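Local coordinates for MaoC domain protein dehydratase (Chloroflexus aurantiacus, PDB 4E3E), which catalyses the reversible dehydration of beta-methylmalyl-CoA to mesaconyl-CoA in the glyoxylate assimilation cycle, at residues G202-H207 with Y290-I295. Residues are numbered along the deposited sequence; the frame is centred on the assembly and turned at random.
Sequences GEKIDH and YAWSEI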
ATOM      1  N   GLY A 202      29.858   1.236 -23.677  1.00 26.83           N
ATOM      2  CA  GLY A 202      30.034  -0.178 -23.872  1.00 27.46           C
ATOM      3  C   GLY A 202      30.211  -0.999 -22.620  1.00 28.10           C
ATOM      4  O   GLY A 202      30.124  -2.183 -22.665  1.00 28.83           O
ATOM      5  N   GLU A 203      30.389  -0.352 -21.495  1.00 27.16           N
ATOM      6  CA  GLU A 203      30.532  -1.072 -20.264  1.00 31.20           C
ATOM      7  C   GLU A 203      29.232  -1.710 -19.842  1.00 30.13           C
ATOM      8  O   GLU A 203      28.179  -1.194 -20.096  1.00 30.79           O
ATOM      9  CB  GLU A 203      31.129  -0.205 -19.179  1.00 31.99           C
ATOM     10  CG  GLU A 203      30.192   0.270 -18.125  1.00 31.80           C
ATOM     11  CD  GLU A 203      30.894   1.046 -17.048  1.00 36.63           C
ATOM     12  OE1 GLU A 203      30.932   2.257 -17.125  1.00 36.39           O
ATOM     13  OE2 GLU A 203      31.392   0.438 -16.121  1.00 41.89           O
ATOM     14  N   LYS A 204      29.347  -2.859 -19.212  1.00 30.51           N
ATOM     15  CA  LYS A 204      28.209  -3.600 -18.725  1.00 30.35           C
ATOM     16  C   LYS A 204      28.232  -3.664 -17.223  1.00 28.26           C
ATOM     17  O   LYS A 204      29.265  -3.815 -16.635  1.00 32.41           O
ATOM     18  CB  LYS A 204      28.166  -4.994 -19.306  1.00 27.87           C
ATOM     19  CG  LYS A 204      28.099  -5.000 -20.803  1.00 30.33           C
ATOM     20  CD  LYS A 204      27.669  -6.336 -21.317  1.00 38.01           C
ATOM     21  CE  LYS A 204      28.377  -6.634 -22.606  1.00 44.20           C
ATOM     22  NZ  LYS A 204      27.408  -7.205 -23.551  1.00 53.42           N
ATOM     23  N   ILE A 205      27.066  -3.505 -16.625  1.00 26.17           N
ATOM     24  CA  ILE A 205      26.917  -3.408 -15.172  1.00 24.41           C
ATOM     25  C   ILE A 205      25.929  -4.446 -14.638  1.00 29.17           C
ATOM     26  O   ILE A 205      24.741  -4.416 -14.981  1.00 30.05           O
ATOM     27  CB  ILE A 205      26.415  -2.010 -14.778  1.00 24.27           C
ATOM     28  CG1 ILE A 205      27.335  -0.936 -15.375  1.00 23.56           C
ATOM     29  CG2 ILE A 205      26.322  -1.879 -13.262  1.00 26.44           C
ATOM     30  CD1 ILE A 205      26.755   0.461 -15.307  1.00 23.64           C
ATOM     31  N   ASP A 206      26.420  -5.350 -13.798  1.00 30.76           N
ATOM     32  CA  ASP A 206      25.585  -6.361 -13.153  1.00 29.27           C
ATOM     33  C   ASP A 206      24.989  -5.734 -11.897  1.00 28.70           C
ATOM     34  O   ASP A 206      25.732  -5.378 -10.986  1.00 28.13           O
ATOM     35  CB  ASP A 206      26.455  -7.572 -12.803  1.00 34.76           C
ATOM     36  CG  ASP A 206      25.674  -8.731 -12.201  1.00 37.35           C
ATOM     37  OD1 ASP A 206      24.493  -8.576 -11.843  1.00 29.80           O
ATOM     38  OD2 ASP A 206      26.264  -9.823 -12.079  1.00 48.38           O
ATOM     39  N   HIS A 207      23.660  -5.592 -11.843  1.00 26.84           N
ATOM     40  CA  HIS A 207      23.012  -4.949 -10.685  1.00 27.78           C
ATOM     41  C   HIS A 207      22.879  -5.837  -9.471  1.00 27.48           C
ATOM     42  O   HIS A 207      22.470  -5.368  -8.398  1.00 27.50           O
ATOM     43  CB  HIS A 207      21.682  -4.308 -11.078  1.00 25.41           C
ATOM     44  CG  HIS A 207      21.823  -3.281 -12.160  1.00 25.47           C
ATOM     45  ND1 HIS A 207      22.651  -2.214 -12.041  1.00 27.21           N
ATOM     46  CD2 HIS A 207      21.255  -3.199 -13.427  1.00 26.20           C
ATOM     47  CE1 HIS A 207      22.604  -1.482 -13.170  1.00 24.36           C
ATOM     48  NE2 HIS A 207      21.746  -2.079 -14.016  1.00 26.37           N
ATOM     49  N   TYR A 290      16.113 -10.144 -11.986  1.00 26.99           N
ATOM     50  CA  TYR A 290      17.450  -9.556 -11.905  1.00 27.26           C
ATOM     51  C   TYR A 290      17.619  -8.603 -13.071  1.00 27.48           C
ATOM     52  O   TYR A 290      16.859  -8.659 -14.037  1.00 28.87           O
ATOM     53  CB  TYR A 290      18.500 -10.634 -12.066  1.00 27.73           C
ATOM     54  CG  TYR A 290      18.557 -11.648 -10.967  1.00 29.71           C
ATOM     55  CD1 TYR A 290      17.745 -12.792 -10.995  1.00 33.24           C
ATOM     56  CD2 TYR A 290      19.464 -11.499  -9.917  1.00 29.65           C
ATOM     57  CE1 TYR A 290      17.825 -13.750  -9.992  1.00 31.94           C
ATOM     58  CE2 TYR A 290      19.556 -12.448  -8.911  1.00 32.53           C
ATOM     59  CZ  TYR A 290      18.734 -13.564  -8.950  1.00 30.46           C
ATOM     60  OH  TYR A 290      18.840 -14.488  -7.951  1.00 27.38           O
ATOM     61  N   ALA A 291      18.626  -7.741 -13.006  1.00 28.31           N
ATOM     62  CA  ALA A 291      18.848  -6.780 -14.075  1.00 28.76           C
ATOM     63  C   ALA A 291      20.336  -6.550 -14.322  1.00 29.83           C
ATOM     64  O   ALA A 291      21.164  -6.676 -13.407  1.00 25.20           O
ATOM     65  CB  ALA A 291      18.141  -5.458 -13.766  1.00 27.45           C
ATOM     66  N   TRP A 292      20.662  -6.247 -15.573  1.00 26.33           N
ATOM     67  CA  TRP A 292      21.967  -5.700 -15.920  1.00 28.79           C
ATOM     68  C   TRP A 292      21.822  -4.619 -16.961  1.00 29.64           C
ATOM     69  O   TRP A 292      20.844  -4.590 -17.715  1.00 29.77           O
ATOM     70  CB  TRP A 292      22.939  -6.803 -16.357  1.00 28.93           C
ATOM     71  CG  TRP A 292      22.574  -7.482 -17.656  1.00 29.86           C
ATOM     72  CD1 TRP A 292      21.780  -8.619 -17.840  1.00 35.21           C
ATOM     73  CD2 TRP A 292      22.990  -7.086 -19.002  1.00 30.04           C
ATOM     74  NE1 TRP A 292      21.687  -8.941 -19.174  1.00 36.35           N
ATOM     75  CE2 TRP A 292      22.385  -8.058 -19.924  1.00 32.49           C
ATOM     76  CE3 TRP A 292      23.769  -6.056 -19.520  1.00 32.70           C
ATOM     77  CZ2 TRP A 292      22.572  -7.982 -21.293  1.00 34.82           C
ATOM     78  CZ3 TRP A 292      23.956  -5.992 -20.906  1.00 37.91           C
ATOM     79  CH2 TRP A 292      23.370  -6.932 -21.769  1.00 37.59           C
ATOM     80  N   SER A 293      22.784  -3.710 -17.008  1.00 27.24           N
ATOM     81  CA  SER A 293      22.717  -2.591 -17.948  1.00 27.80           C
ATOM     82  C   SER A 293      23.972  -2.443 -18.786  1.00 28.74           C
ATOM     83  O   SER A 293      25.066  -2.822 -18.361  1.00 28.15           O
ATOM     84  CB  SER A 293      22.414  -1.272 -17.229  1.00 25.01           C
ATOM     85  OG  SER A 293      21.158  -1.363 -16.569  1.00 25.26           O
ATOM     86  N   GLU A 294      23.799  -1.886 -19.982  1.00 26.87           N
ATOM     87  CA  GLU A 294      24.930  -1.510 -20.826  1.00 29.11           C
ATOM     88  C   GLU A 294      24.844  -0.016 -21.094  1.00 28.16           C
ATOM     89  O   GLU A 294      23.739   0.502 -21.312  1.00 26.94           O
ATOM     90  CB  GLU A 294      24.879  -2.275 -22.141  1.00 31.88           C
ATOM     91  CG  GLU A 294      25.965  -1.871 -23.127  1.00 32.29           C
ATOM     92  CD  GLU A 294      25.939  -2.706 -24.386  1.00 41.56           C
ATOM     93  OE1 GLU A 294      25.111  -3.627 -24.474  1.00 44.02           O
ATOM     94  OE2 GLU A 294      26.754  -2.433 -25.286  1.00 54.48           O
ATOM     95  N   ILE A 295      25.986   0.679 -21.065  1.00 25.43           N
ATOM     96  CA  ILE A 295      26.008   2.061 -21.521  1.00 26.43           C
ATOM     97  C   ILE A 295      26.130   2.020 -23.050  1.00 28.90           C
ATOM     98  O   ILE A 295      27.223   1.756 -23.585  1.00 28.44           O
ATOM     99  CB  ILE A 295      27.161   2.894 -20.900  1.00 24.68           C
ATOM    100  CG1 ILE A 295      27.188   2.785 -19.358  1.00 25.42           C
ATOM    101  CG2 ILE A 295      27.094   4.350 -21.390  1.00 26.65           C
ATOM    102  CD1 ILE A 295      25.909   3.218 -18.645  1.00 28.06           C
TER
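Ala291 O accepts a bond from His207 N at 3.1 Å, and Ala291 CB lies 3.9 Å from His207 CD2. Next along the strand, with Trp292 CG between its backbone N and carbonyl carbon (chi1 67°), the indole runs beside the Lys204 chain, Trp292 CZ3 3.8 Å from Lys204 CD, while NE1 bonds to Pro326 O. Ser293 pairs with Ile205 through two backbone bonds, and its OG meets His207 NE2 at the ring edge, 2.7 Å away and almost straight at 173°. The imidazole is held at both nitrogens, since ND1 bonds to Asn263 O on helix 250-265, and Ile205 O lies over one ring face. This pairing places 204-212 at one edge of the antiparallel hot dog sheet, within this chain; strand 307-318, on the far side of 288-300, supplies Thr314 as second partner of Ser293 OG. A leucine in place of His207 would probably leave Asn263 O and Ser293 OG each short of a partner. Glu294 and Lys204 form a non-hydrogen-bonded pair on the face of Trp292, Glu294 OE1 and Lys204 NZ 4.4 Å apart, beyond a salt bridge. Ile295 N donates to Glu203 O, Ile295 O receives Gly202 N, and Ile295 CG1 packs alongside Glu203 CG; the Glu203 carboxylate salt-bridges Lys4 of the second subunit.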